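Local coordinates for disulfide bond protein A (Staphylococcus aureus, PDB 3BCI) that probably acts as a thiol-disulfide oxidoreductase of the thioredoxin family, introducing disulfide bonds into other proteins during oxidative folding, at residues 62-74 with 123-136. Numbering follows the deposited sequence.
Sequences IVGSRASHAVLMY and DYKTKDSKSWKAAE
Arg-66 lays its guanidinium flat on the indole of Trp-132, the planes only 8° apart, with CZ 3.5 Å from the centroid of the six-membered ring in a cation-pi stack. Its chain runs extended from CG to NE, CG passing over the methyl of Ala-135, and two waters bridge its N-H groups to the other segment and so help to set its rotation: one links NE to Trp-132 O and Glu-136 OE2, the other NH1 to Tyr-124 O. The opposite guanidinium face carries Ile-62 CG2.

Tyr-124 turns a ring face to helix 62-74, where Ala-67 CB sits 3.8 Å from the ring centroid, while Val-63 CG1 meets the edge; the Tyr-124 hydroxyl is hydrogen-bonded to Asp-104 on helix 100-108. All this lies in the helical part of the DsbA fold, the insertion into the thioredoxin domain, where helix 62-74 packs against helix 130-136 at 122°, their axes coming within 8.0 Å at closest approach. Ala-135 is a small knob in the hole formed by Ile-62, Ser-65, Arg-66 and His-69, its CB 3.6 Å from Ser-65 OG.

At the other end, Tyr-74 OH donates to Asp-123 OD2 (2.7 Å) from above the carboxylate plane. Asp-123 OD1 meanwhile accepts hydrogen bonds from both OG and N of Ser-131, the hydroxyl on its anti lone pair, tying the carboxylate to the start of helix 130-136.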
loop_
_atom_site.group_PDB
_atom_site.type_symbol
_atom_site.label_atom_id
_atom_site.label_comp_id
_atom_site.label_asym_id
_atom_site.label_seq_id
_atom_site.Cartn_x
_atom_site.Cartn_y
_atom_site.Cartn_z
ATOM N N ILE A 62 7.845 5.035 7.418
ATOM C CA ILE A 62 8.251 3.641 7.539
ATOM C C ILE A 62 7.396 2.893 8.559
ATOM O O ILE A 62 7.164 1.690 8.421
ATOM C CB ILE A 62 9.749 3.537 7.940
ATOM C CG1 ILE A 62 10.253 2.107 7.747
ATOM C CG2 ILE A 62 9.936 3.976 9.390
ATOM C CD1 ILE A 62 10.278 1.656 6.287
ATOM N N VAL A 63 6.931 3.602 9.584
ATOM C CA VAL A 63 6.106 2.975 10.609
ATOM C C VAL A 63 4.774 2.594 9.978
ATOM O O VAL A 63 4.260 1.496 10.199
ATOM C CB VAL A 63 5.852 3.924 11.809
ATOM C CG1 VAL A 63 4.999 3.220 12.851
ATOM C CG2 VAL A 63 7.179 4.349 12.434
ATOM N N GLY A 64 4.219 3.509 9.188
ATOM C CA GLY A 64 2.961 3.240 8.520
ATOM C C GLY A 64 3.130 2.072 7.563
ATOM O O GLY A 64 2.238 1.229 7.431
ATOM N N SER A 65 4.285 2.015 6.906
ATOM C CA SER A 65 4.576 0.943 5.961
ATOM C C SER A 65 4.637 -0.406 6.667
ATOM O O SER A 65 4.141 -1.398 6.146
ATOM C CB SER A 65 5.900 1.202 5.241
ATOM O OG SER A 65 6.156 0.181 4.289
ATOM N N ARG A 66 5.258 -0.449 7.844
ATOM C CA ARG A 66 5.338 -1.696 8.608
ATOM C C ARG A 66 3.938 -2.209 8.974
ATOM O O ARG A 66 3.629 -3.380 8.778
ATOM C CB ARG A 66 6.139 -1.486 9.897
ATOM C CG ARG A 66 7.614 -1.201 9.683
ATOM C CD ARG A 66 8.248 -0.687 10.967
ATOM N NE ARG A 66 9.631 -0.276 10.762
ATOM C CZ ARG A 66 10.255 0.627 11.511
ATOM N NH1 ARG A 66 9.618 1.213 12.515
ATOM N NH2 ARG A 66 11.514 0.943 11.253
ATOM N N ALA A 67 3.099 -1.331 9.515
ATOM C CA ALA A 67 1.746 -1.722 9.901
ATOM C C ALA A 67 0.999 -2.227 8.675
ATOM O O ALA A 67 0.277 -3.225 8.743
ATOM C CB ALA A 67 1.005 -0.536 10.517
ATOM N N SER A 68 1.184 -1.533 7.555
ATOM C CA SER A 68 0.541 -1.901 6.299
ATOM C C SER A 68 0.958 -3.308 5.875
ATOM O O SER A 68 0.115 -4.132 5.504
ATOM C CB SER A 68 0.922 -0.891 5.208
ATOM O OG SER A 68 0.298 -1.202 3.974
ATOM N N HIS A 69 2.259 -3.584 5.930
ATOM C CA HIS A 69 2.767 -4.902 5.557
ATOM C C HIS A 69 2.312 -5.988 6.532
ATOM O O HIS A 69 2.115 -7.139 6.138
ATOM C CB HIS A 69 4.296 -4.877 5.460
ATOM C CG HIS A 69 4.801 -4.411 4.130
ATOM N ND1 HIS A 69 4.729 -5.189 2.995
ATOM C CD2 HIS A 69 5.338 -3.229 3.742
ATOM C CE1 HIS A 69 5.200 -4.508 1.964
ATOM N NE2 HIS A 69 5.575 -3.315 2.391
ATOM N N ALA A 70 2.142 -5.626 7.799
ATOM C CA ALA A 70 1.680 -6.593 8.792
ATOM C C ALA A 70 0.245 -6.993 8.439
ATOM O O ALA A 70 -0.104 -8.173 8.457
ATOM C CB ALA A 70 1.740 -5.984 10.204
ATOM N N VAL A 71 -0.581 -6.004 8.107
ATOM C CA VAL A 71 -1.966 -6.270 7.729
ATOM C C VAL A 71 -2.022 -7.171 6.498
ATOM O O VAL A 71 -2.789 -8.137 6.455
ATOM C CB VAL A 71 -2.729 -4.954 7.420
ATOM C CG1 VAL A 71 -4.106 -5.263 6.831
ATOM C CG2 VAL A 71 -2.879 -4.133 8.695
ATOM N N LEU A 72 -1.208 -6.854 5.497
ATOM C CA LEU A 72 -1.171 -7.630 4.267
ATOM C C LEU A 72 -0.835 -9.107 4.504
ATOM O O LEU A 72 -1.501 -9.999 3.974
ATOM C CB LEU A 72 -0.145 -7.026 3.299
ATOM C CG LEU A 72 0.159 -7.858 2.047
ATOM C CD1 LEU A 72 -1.112 -8.005 1.215
ATOM C CD2 LEU A 72 1.270 -7.195 1.232
ATOM N N MET A 73 0.191 -9.370 5.306
ATOM C CA MET A 73 0.595 -10.752 5.547
ATOM C C MET A 73 -0.300 -11.568 6.470
ATOM O O MET A 73 -0.374 -12.782 6.321
ATOM C CB MET A 73 2.035 -10.804 6.069
ATOM C CG MET A 73 2.264 -10.064 7.363
ATOM S SD MET A 73 3.982 -10.213 7.920
ATOM C CE MET A 73 4.833 -9.505 6.526
ATOM N N TYR A 74 -0.978 -10.916 7.412
ATOM C CA TYR A 74 -1.842 -11.629 8.351
ATOM C C TYR A 74 -3.341 -11.517 8.078
ATOM O O TYR A 74 -4.128 -12.324 8.570
ATOM C CB TYR A 74 -1.552 -11.168 9.779
ATOM C CG TYR A 74 -0.150 -11.483 10.237
ATOM C CD1 TYR A 74 0.350 -12.780 10.157
ATOM C CD2 TYR A 74 0.676 -10.488 10.760
ATOM C CE1 TYR A 74 1.637 -13.085 10.587
ATOM C CE2 TYR A 74 1.966 -10.781 11.195
ATOM C CZ TYR A 74 2.438 -12.084 11.106
ATOM O OH TYR A 74 3.704 -12.387 11.548
ATOM N N ASP A 123 3.500 -7.446 15.567
ATOM C CA ASP A 123 4.464 -7.683 14.500
ATOM C C ASP A 123 5.093 -6.416 13.915
ATOM O O ASP A 123 6.310 -6.345 13.772
ATOM C CB ASP A 123 3.818 -8.515 13.383
ATOM C CG ASP A 123 4.846 -9.111 12.421
ATOM O OD1 ASP A 123 5.389 -8.376 11.569
ATOM O OD2 ASP A 123 5.118 -10.325 12.529
ATOM N N TYR A 124 4.282 -5.410 13.594
ATOM C CA TYR A 124 4.832 -4.191 13.006
ATOM C C TYR A 124 5.638 -3.339 13.980
ATOM O O TYR A 124 6.363 -2.439 13.563
ATOM C CB TYR A 124 3.717 -3.358 12.343
ATOM C CG TYR A 124 3.064 -2.275 13.183
ATOM C CD1 TYR A 124 3.618 -0.998 13.266
ATOM C CD2 TYR A 124 1.859 -2.513 13.851
ATOM C CE1 TYR A 124 2.985 0.021 13.990
ATOM C CE2 TYR A 124 1.219 -1.504 14.578
ATOM C CZ TYR A 124 1.785 -0.241 14.643
ATOM O OH TYR A 124 1.150 0.759 15.352
ATOM N N LYS A 125 5.533 -3.638 15.272
ATOM C CA LYS A 125 6.271 -2.890 16.285
ATOM C C LYS A 125 7.521 -3.633 16.752
ATOM O O LYS A 125 8.299 -3.110 17.546
ATOM C CB LYS A 125 5.383 -2.615 17.500
ATOM C CG LYS A 125 4.112 -1.834 17.196
ATOM C CD LYS A 125 3.308 -1.593 18.463
ATOM C CE LYS A 125 2.038 -0.821 18.168
ATOM N NZ LYS A 125 1.233 -0.596 19.393
ATOM N N THR A 126 7.711 -4.853 16.262
ATOM C CA THR A 126 8.861 -5.659 16.662
ATOM C C THR A 126 10.023 -5.564 15.676
ATOM O O THR A 126 9.897 -5.935 14.513
ATOM C CB THR A 126 8.465 -7.137 16.813
ATOM O OG1 THR A 126 7.386 -7.246 17.749
ATOM C CG2 THR A 126 9.649 -7.960 17.315
ATOM N N LYS A 127 11.163 -5.074 16.149
ATOM C CA LYS A 127 12.322 -4.939 15.285
ATOM C C LYS A 127 12.670 -6.241 14.577
ATOM O O LYS A 127 12.673 -7.310 15.183
ATOM C CB LYS A 127 13.532 -4.451 16.079
ATOM C CG LYS A 127 14.832 -4.545 15.295
ATOM C CD LYS A 127 15.720 -3.339 15.525
ATOM C CE LYS A 127 16.995 -3.445 14.706
ATOM N NZ LYS A 127 17.796 -2.194 14.786
ATOM N N ASP A 128 12.955 -6.129 13.283
ATOM C CA ASP A 128 13.315 -7.267 12.445
ATOM C C ASP A 128 12.258 -8.344 12.262
ATOM O O ASP A 128 12.582 -9.481 11.927
ATOM C CB ASP A 128 14.620 -7.899 12.936
ATOM C CG ASP A 128 15.819 -7.003 12.684
ATOM O OD1 ASP A 128 15.920 -6.450 11.567
ATOM O OD2 ASP A 128 16.659 -6.852 13.593
ATOM N N SER A 129 10.996 -7.990 12.474
ATOM C CA SER A 129 9.908 -8.939 12.272
ATOM C C SER A 129 9.742 -9.016 10.759
ATOM O O SER A 129 10.399 -8.278 10.026
ATOM C CB SER A 129 8.616 -8.407 12.885
ATOM O OG SER A 129 8.201 -7.235 12.200
ATOM N N LYS A 130 8.865 -9.891 10.286
ATOM C CA LYS A 130 8.657 -10.002 8.849
ATOM C C LYS A 130 8.107 -8.708 8.243
ATOM O O LYS A 130 8.499 -8.328 7.142
ATOM C CB LYS A 130 7.725 -11.176 8.527
ATOM C CG LYS A 130 8.372 -12.542 8.744
ATOM C CD LYS A 130 7.427 -13.692 8.414
ATOM C CE LYS A 130 6.289 -13.795 9.420
ATOM N NZ LYS A 130 5.401 -14.955 9.129
ATOM N N SER A 131 7.212 -8.021 8.950
ATOM C CA SER A 131 6.651 -6.782 8.400
ATOM C C SER A 131 7.701 -5.678 8.446
ATOM O O SER A 131 7.719 -4.770 7.614
ATOM C CB SER A 131 5.391 -6.356 9.172
ATOM O OG SER A 131 5.669 -6.007 10.518
ATOM N N TRP A 132 8.590 -5.775 9.425
ATOM C CA TRP A 132 9.657 -4.802 9.584
ATOM C C TRP A 132 10.614 -4.911 8.392
ATOM O O TRP A 132 10.997 -3.909 7.784
ATOM C CB TRP A 132 10.397 -5.084 10.893
ATOM C CG TRP A 132 11.367 -4.036 11.283
ATOM C CD1 TRP A 132 12.572 -3.767 10.698
ATOM C CD2 TRP A 132 11.233 -3.121 12.371
ATOM N NE1 TRP A 132 13.201 -2.741 11.364
ATOM C CE2 TRP A 132 12.402 -2.331 12.399
ATOM C CE3 TRP A 132 10.241 -2.901 13.338
ATOM C CZ2 TRP A 132 12.603 -1.325 13.350
ATOM C CZ3 TRP A 132 10.441 -1.904 14.282
ATOM C CH2 TRP A 132 11.616 -1.131 14.284
ATOM N N LYS A 133 10.986 -6.139 8.054
ATOM C CA LYS A 133 11.891 -6.373 6.940
ATOM C C LYS A 133 11.246 -5.998 5.618
ATOM O O LYS A 133 11.895 -5.424 4.745
ATOM C CB LYS A 133 12.326 -7.834 6.924
ATOM C CG LYS A 133 13.248 -8.164 8.080
ATOM C CD LYS A 133 13.688 -9.610 8.077
ATOM C CE LYS A 133 14.760 -9.817 9.135
ATOM N NZ LYS A 133 15.154 -11.245 9.268
ATOM N N ALA A 134 9.963 -6.313 5.486
ATOM C CA ALA A 134 9.220 -6.000 4.274
ATOM C C ALA A 134 9.205 -4.496 4.025
ATOM O O ALA A 134 9.414 -4.050 2.900
ATOM C CB ALA A 134 7.788 -6.532 4.384
ATOM N N ALA A 135 8.971 -3.715 5.075
ATOM C CA ALA A 135 8.927 -2.265 4.932
ATOM C C ALA A 135 10.279 -1.749 4.443
ATOM O O ALA A 135 10.338 -0.886 3.571
ATOM C CB ALA A 135 8.541 -1.611 6.260
ATOM N N GLU A 136 11.361 -2.288 4.995
ATOM C CA GLU A 136 12.701 -1.890 4.585
ATOM C C GLU A 136 12.966 -2.294 3.137
ATOM O O GLU A 136 13.486 -1.505 2.352
ATOM C CB GLU A 136 13.759 -2.546 5.479
ATOM C CG GLU A 136 13.820 -2.017 6.907
ATOM C CD GLU A 136 14.088 -0.523 6.971
ATOM O OE1 GLU A 136 14.893 -0.030 6.147
ATOM O OE2 GLU A 136 13.504 0.155 7.849
HETATM O O HOH W 1 8.438 0.916 3.077
HETATM O O HOH W 2 11.245 -1.243 8.650
HETATM O O HOH W 3 7.317 0.132 14.011
#